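Local coordinates for protein cytochrome c' (Thermochromatium tepidum, PDB 3VRC) that carries a covalently bound heme c and probably serves in electron transfer in a thermophilic purple photosynthetic bacterium, at residues R72-V84 with C121-D131. Sequence-based numbering, arbitrary orientation.
With HEC (heme c), chain L.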
loop_
_atom_site.group_PDB
_atom_site.type_symbol
_atom_site.label_atom_id
_atom_site.label_comp_id
_atom_site.label_asym_id
_atom_site.label_seq_id
_atom_site.Cartn_x
_atom_site.Cartn_y
_atom_site.Cartn_z
ATOM N N ARG B 72 -8.892 2.748 15.555
ATOM C CA ARG B 72 -9.196 1.501 16.208
ATOM C C ARG B 72 -8.017 0.948 16.996
ATOM O O ARG B 72 -8.113 -0.210 17.497
ATOM C CB ARG B 72 -9.631 0.479 15.138
ATOM C CG ARG B 72 -11.004 0.823 14.539
ATOM C CD ARG B 72 -11.411 -0.036 13.341
ATOM N NE ARG B 72 -11.537 -1.448 13.715
ATOM C CZ ARG B 72 -11.700 -2.438 12.844
ATOM N NH1 ARG B 72 -11.777 -2.209 11.520
ATOM N NH2 ARG B 72 -11.778 -3.679 13.314
ATOM N N ALA B 73 -6.922 1.693 17.138
ATOM C CA ALA B 73 -5.849 1.253 17.977
ATOM C C ALA B 73 -6.265 1.288 19.449
ATOM O O ALA B 73 -6.701 2.332 19.931
ATOM C CB ALA B 73 -4.622 2.107 17.747
ATOM N N LYS B 74 -6.109 0.186 20.171
ATOM C CA LYS B 74 -6.529 0.149 21.587
ATOM C C LYS B 74 -5.454 0.809 22.437
ATOM O O LYS B 74 -4.268 0.827 22.135
ATOM C CB LYS B 74 -6.654 -1.300 22.018
ATOM C CG LYS B 74 -7.878 -1.994 21.434
ATOM C CD LYS B 74 -8.132 -3.398 22.035
ATOM C CE LYS B 74 -9.486 -3.922 21.664
ATOM N NZ LYS B 74 -9.744 -5.202 22.368
ATOM N N PRO B 75 -5.868 1.288 23.634
ATOM C CA PRO B 75 -4.847 1.761 24.595
ATOM C C PRO B 75 -3.740 0.716 24.885
ATOM O O PRO B 75 -2.583 1.091 25.088
ATOM C CB PRO B 75 -5.654 2.134 25.831
ATOM C CG PRO B 75 -7.077 1.814 25.556
ATOM C CD PRO B 75 -7.249 1.407 24.122
ATOM N N GLU B 76 -4.145 -0.559 24.872
ATOM C CA GLU B 76 -3.154 -1.612 25.128
ATOM C C GLU B 76 -1.982 -1.511 24.158
ATOM O O GLU B 76 -0.854 -1.904 24.492
ATOM C CB GLU B 76 -3.771 -2.993 25.040
ATOM C CG GLU B 76 -4.653 -3.354 26.239
ATOM C CD GLU B 76 -6.151 -3.019 26.104
ATOM O OE1 GLU B 76 -6.533 -2.056 25.370
ATOM O OE2 GLU B 76 -6.984 -3.742 26.780
ATOM N N LEU B 77 -2.208 -1.080 22.916
ATOM C CA LEU B 77 -1.144 -1.050 21.928
ATOM C C LEU B 77 -0.013 -0.096 22.446
ATOM O O LEU B 77 1.173 -0.443 22.461
ATOM C CB LEU B 77 -1.692 -0.499 20.603
ATOM C CG LEU B 77 -0.722 -0.526 19.425
ATOM C CD1 LEU B 77 -1.461 -0.559 18.135
ATOM C CD2 LEU B 77 0.179 0.674 19.434
ATOM N N PHE B 78 -0.412 1.105 22.911
ATOM C CA PHE B 78 0.541 2.113 23.315
ATOM C C PHE B 78 1.217 1.765 24.644
ATOM O O PHE B 78 2.300 2.274 24.924
ATOM C CB PHE B 78 -0.138 3.454 23.375
ATOM C CG PHE B 78 -0.715 3.825 22.018
ATOM C CD1 PHE B 78 0.098 4.437 21.066
ATOM C CD2 PHE B 78 -2.046 3.487 21.686
ATOM C CE1 PHE B 78 -0.377 4.737 19.768
ATOM C CE2 PHE B 78 -2.526 3.763 20.405
ATOM C CZ PHE B 78 -1.698 4.435 19.451
ATOM N N GLN B 79 0.634 0.839 25.396
ATOM C CA GLN B 79 1.202 0.326 26.646
ATOM C C GLN B 79 2.203 -0.806 26.405
ATOM O O GLN B 79 2.842 -1.250 27.360
ATOM C CB GLN B 79 0.105 -0.192 27.571
ATOM C CG GLN B 79 -0.951 0.797 28.019
ATOM C CD GLN B 79 -2.248 0.056 28.459
ATOM O OE1 GLN B 79 -2.264 -1.129 28.840
ATOM N NE2 GLN B 79 -3.323 0.735 28.335
ATOM N N ASN B 80 2.279 -1.298 25.177
ATOM C CA ASN B 80 3.071 -2.481 24.887
ATOM C C ASN B 80 3.782 -2.315 23.543
ATOM O O ASN B 80 3.782 -3.240 22.710
ATOM C CB ASN B 80 2.209 -3.736 24.817
ATOM C CG ASN B 80 1.608 -4.089 26.140
ATOM O OD1 ASN B 80 2.271 -4.705 27.003
ATOM N ND2 ASN B 80 0.380 -3.633 26.364
ATOM N N LEU B 81 4.461 -1.182 23.363
ATOM C CA LEU B 81 4.972 -0.864 22.025
ATOM C C LEU B 81 6.016 -1.871 21.580
ATOM O O LEU B 81 6.144 -2.162 20.394
ATOM C CB LEU B 81 5.535 0.566 21.960
ATOM C CG LEU B 81 4.455 1.653 21.887
ATOM C CD1 LEU B 81 5.086 3.022 22.166
ATOM C CD2 LEU B 81 3.681 1.602 20.567
ATOM N N GLU B 82 6.798 -2.410 22.515
ATOM C CA GLU B 82 7.781 -3.417 22.154
ATOM C C GLU B 82 7.159 -4.723 21.632
ATOM O O GLU B 82 7.656 -5.309 20.651
ATOM C CB GLU B 82 8.752 -3.646 23.290
ATOM C CG GLU B 82 9.912 -2.657 23.189
ATOM C CD GLU B 82 10.565 -2.257 24.515
ATOM O OE1 GLU B 82 11.743 -1.819 24.455
ATOM O OE2 GLU B 82 9.928 -2.343 25.602
ATOM N N ASP B 83 6.088 -5.189 22.274
ATOM C CA ASP B 83 5.384 -6.392 21.806
ATOM C C ASP B 83 4.699 -6.109 20.453
ATOM O O ASP B 83 4.752 -6.964 19.549
ATOM C CB ASP B 83 4.318 -6.883 22.804
ATOM C CG ASP B 83 3.653 -8.202 22.355
ATOM O OD1 ASP B 83 4.446 -9.163 22.205
ATOM O OD2 ASP B 83 2.392 -8.291 22.206
ATOM N N VAL B 84 4.080 -4.940 20.301
ATOM C CA VAL B 84 3.533 -4.578 19.010
ATOM C C VAL B 84 4.591 -4.636 17.917
ATOM O O VAL B 84 4.369 -5.148 16.843
ATOM C CB VAL B 84 2.929 -3.121 19.057
ATOM C CG1 VAL B 84 2.376 -2.727 17.707
ATOM C CG2 VAL B 84 1.829 -3.003 20.110
ATOM N N CYS B 121 -1.428 -11.235 11.046
ATOM C CA CYS B 121 -2.387 -10.124 11.118
ATOM C C CYS B 121 -3.292 -10.329 12.348
ATOM O O CYS B 121 -3.519 -9.413 13.136
ATOM C CB CYS B 121 -3.285 -10.073 9.890
ATOM S SG CYS B 121 -2.541 -10.250 8.238
ATOM N N LYS B 122 -3.833 -11.539 12.458
ATOM C CA LYS B 122 -4.798 -11.808 13.530
ATOM C C LYS B 122 -4.186 -11.704 14.901
ATOM O O LYS B 122 -4.832 -11.223 15.843
ATOM C CB LYS B 122 -5.349 -13.231 13.326
ATOM C CG LYS B 122 -6.457 -13.604 14.329
ATOM C CD LYS B 122 -6.964 -15.021 14.062
ATOM C CE LYS B 122 -7.991 -15.435 15.093
ATOM N NZ LYS B 122 -8.458 -16.849 14.873
ATOM N N ALA B 123 -2.935 -12.113 15.080
ATOM C CA ALA B 123 -2.287 -12.099 16.392
ATOM C C ALA B 123 -2.257 -10.669 16.906
ATOM O O ALA B 123 -2.483 -10.399 18.115
ATOM C CB ALA B 123 -0.862 -12.700 16.340
ATOM N N CYS B 124 -1.917 -9.735 16.020
ATOM C CA CYS B 124 -1.875 -8.331 16.430
ATOM C C CYS B 124 -3.271 -7.770 16.677
ATOM O O CYS B 124 -3.494 -7.109 17.699
ATOM C CB CYS B 124 -1.058 -7.529 15.428
ATOM S SG CYS B 124 -0.871 -5.838 16.031
ATOM N N HIS B 125 -4.214 -8.060 15.780
ATOM C CA HIS B 125 -5.524 -7.561 15.939
ATOM C C HIS B 125 -6.144 -8.009 17.262
ATOM O O HIS B 125 -6.816 -7.212 17.950
ATOM C CB HIS B 125 -6.428 -8.009 14.810
ATOM C CG HIS B 125 -6.028 -7.388 13.487
ATOM N ND1 HIS B 125 -6.336 -7.895 12.291
ATOM C CD2 HIS B 125 -5.288 -6.239 13.230
ATOM C CE1 HIS B 125 -5.819 -7.100 11.335
ATOM N NE2 HIS B 125 -5.190 -6.086 11.899
ATOM N N GLN B 126 -5.957 -9.288 17.606
ATOM C CA GLN B 126 -6.611 -9.826 18.804
ATOM C C GLN B 126 -6.196 -9.018 20.027
ATOM O O GLN B 126 -7.003 -8.821 20.928
ATOM C CB GLN B 126 -6.270 -11.287 18.956
ATOM C CG GLN B 126 -7.173 -12.053 18.018
ATOM C CD GLN B 126 -7.091 -13.534 18.189
ATOM O OE1 GLN B 126 -5.998 -14.086 18.336
ATOM N NE2 GLN B 126 -8.257 -14.204 18.170
ATOM N N LYS B 127 -4.939 -8.624 20.096
ATOM C CA LYS B 127 -4.475 -7.880 21.237
ATOM C C LYS B 127 -4.768 -6.396 21.158
ATOM O O LYS B 127 -4.978 -5.765 22.210
ATOM C CB LYS B 127 -2.967 -8.070 21.382
ATOM C CG LYS B 127 -2.542 -9.446 21.874
ATOM C CD LYS B 127 -1.025 -9.567 21.830
ATOM C CE LYS B 127 -0.461 -10.679 22.697
ATOM N NZ LYS B 127 1.020 -10.778 22.424
ATOM N N TYR B 128 -4.608 -5.801 19.953
ATOM C CA TYR B 128 -4.369 -4.378 19.882
ATOM C C TYR B 128 -5.321 -3.566 18.993
ATOM O O TYR B 128 -5.198 -2.342 18.950
ATOM C CB TYR B 128 -2.945 -4.132 19.429
ATOM C CG TYR B 128 -1.890 -4.706 20.357
ATOM C CD1 TYR B 128 -1.922 -4.392 21.726
ATOM C CD2 TYR B 128 -0.907 -5.582 19.909
ATOM C CE1 TYR B 128 -0.999 -4.937 22.609
ATOM C CE2 TYR B 128 0.024 -6.093 20.772
ATOM C CZ TYR B 128 -0.021 -5.770 22.150
ATOM O OH TYR B 128 0.886 -6.313 23.040
ATOM N N ARG B 129 -6.257 -4.211 18.315
ATOM C CA ARG B 129 -7.207 -3.505 17.440
ATOM C C ARG B 129 -8.605 -3.698 17.926
ATOM O O ARG B 129 -9.030 -4.832 18.202
ATOM C CB ARG B 129 -7.070 -4.014 16.005
ATOM C CG ARG B 129 -7.963 -3.237 15.033
ATOM C CD ARG B 129 -8.023 -3.837 13.635
ATOM N NE ARG B 129 -8.747 -5.096 13.656
ATOM C CZ ARG B 129 -8.999 -5.792 12.556
ATOM N NH1 ARG B 129 -8.541 -5.372 11.354
ATOM N NH2 ARG B 129 -9.721 -6.900 12.611
ATOM N N ALA B 130 -9.368 -2.606 18.055
ATOM C CA ALA B 130 -10.791 -2.695 18.430
ATOM C C ALA B 130 -11.598 -3.298 17.287
ATOM O O ALA B 130 -11.339 -3.059 16.120
ATOM C CB ALA B 130 -11.270 -1.304 18.788
ATOM N N ASP B 131 -12.596 -4.098 17.673
ATOM C CA ASP B 131 -13.540 -4.695 16.736
ATOM C C ASP B 131 -14.541 -3.630 16.293
ATOM O O ASP B 131 -14.759 -2.625 17.000
ATOM C CB ASP B 131 -14.283 -5.849 17.400
ATOM C CG ASP B 131 -13.361 -6.957 17.870
ATOM O OD1 ASP B 131 -12.493 -7.389 17.066
ATOM O OD2 ASP B 131 -13.517 -7.418 19.030
ATOM O OXT ASP B 131 -15.174 -3.749 15.226
HETATM FE FE HEC L . -4.148 -4.509 10.914
HETATM C CHA HEC L . -6.374 -1.907 11.392
HETATM C CHB HEC L . -5.799 -5.426 8.044
HETATM C CHC HEC L . -1.646 -6.692 10.156
HETATM C CHD HEC L . -2.521 -3.577 13.757
HETATM N NA HEC L . -5.845 -3.836 9.929
HETATM C C1A HEC L . -6.608 -2.764 10.269
HETATM C C2A HEC L . -7.741 -2.679 9.420
HETATM C C3A HEC L . -7.611 -3.708 8.447
HETATM C C4A HEC L . -6.370 -4.351 8.800
HETATM C CMA HEC L . -8.463 -4.010 7.277
HETATM C CAA HEC L . -8.894 -1.742 9.594
HETATM C CBA HEC L . -9.175 -0.875 8.463
HETATM C CGA HEC L . -7.965 -0.033 8.259
HETATM O O1A HEC L . -7.639 0.160 7.033
HETATM O O2A HEC L . -7.338 0.526 9.166
HETATM N NB HEC L . -3.772 -5.774 9.351
HETATM C C1B HEC L . -4.551 -6.035 8.309
HETATM C C2B HEC L . -4.058 -7.124 7.495
HETATM C C3B HEC L . -2.840 -7.446 8.098
HETATM C C4B HEC L . -2.688 -6.587 9.251
HETATM C CMB HEC L . -4.670 -7.707 6.295
HETATM C CAB HEC L . -1.834 -8.530 7.754
HETATM C CBB HEC L . -1.535 -8.751 6.324
HETATM N NC HEC L . -2.387 -5.039 11.799
HETATM C C1C HEC L . -1.491 -5.981 11.365
HETATM C C2C HEC L . -0.404 -6.190 12.317
HETATM C C3C HEC L . -0.677 -5.258 13.341
HETATM C C4C HEC L . -1.917 -4.592 12.984
HETATM C CMC HEC L . 0.660 -7.207 12.140
HETATM C CAC HEC L . 0.075 -5.013 14.625
HETATM C CBC HEC L . 1.503 -5.471 14.651
HETATM N ND HEC L . -4.416 -3.096 12.320
HETATM C C1D HEC L . -3.649 -2.834 13.406
HETATM C C2D HEC L . -4.101 -1.708 14.164
HETATM C C3D HEC L . -5.154 -1.173 13.467
HETATM C C4D HEC L . -5.302 -2.047 12.291
HETATM C CMD HEC L . -3.515 -1.216 15.470
HETATM C CAD HEC L . -5.956 0.065 13.726
HETATM C CBD HEC L . -5.298 1.280 13.016
HETATM C CGD HEC L . -5.986 2.591 13.357
HETATM O O1D HEC L . -7.249 2.618 13.269
HETATM O O2D HEC L . -5.281 3.539 13.736
HETATM O O HOH W 1 -7.452 -6.650 23.432
HETATM O O HOH W 2 -8.889 -6.810 20.106
HETATM O O HOH W 3 -12.481 -5.233 20.646
#
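Beside the heme c site of cytochrome c', the loop leading into helix 81-103, with that helix's first turn, clasps the C-terminal end of helix 107-128, mainly around Tyr128, Arg129 and Ala130. Past the helix end the backbones of Ala73 and Arg129 form a single bridge: Ala130 N bonds to Arg72 O (2.8 Å) and Lys74 N to Tyr128 O (3.0 Å). The Arg72 side chain, bent at chi3 (63°), turns NE and NH2 side-on to Ala130 O, which lies in the guanidinium plane and takes both bonds at 2.9 Å. That guanidinium stacks on Arg129, planes 30° apart, while the opposite face of the Arg129 group covers His125 ND1. The Tyr128 ring is wedged as a knob among Glu76, Leu77, Asp83 and Val84; in one of its two modelled conformers, Val84 CG2 sits over one face in a CH-pi contact, 3.8 Å from the ring centroid, and Lys127 CB covers the other. At the ring edge Tyr128 OH donates to the anti lone pair of Asp83 OD2 (2.6 Å), whose syn side receives Lys127 NZ in a salt bridge (2.8 Å). A leucine in place of Tyr128 would probably cost Asp83 OD2 its hydroxyl donor and open a gap between Val84 and Leu77. A water accepts from Lys74 NZ and donates to Lys127 O. Arg72 N binds a heme propionate, HEC O1D. His125 NE2 ligates HEC FE at 2.1 Å. With Cys121 and Cys124 bonded to the heme, this is the C-terminal CXXCH heme site of the four-helix-bundle cytochromes c'.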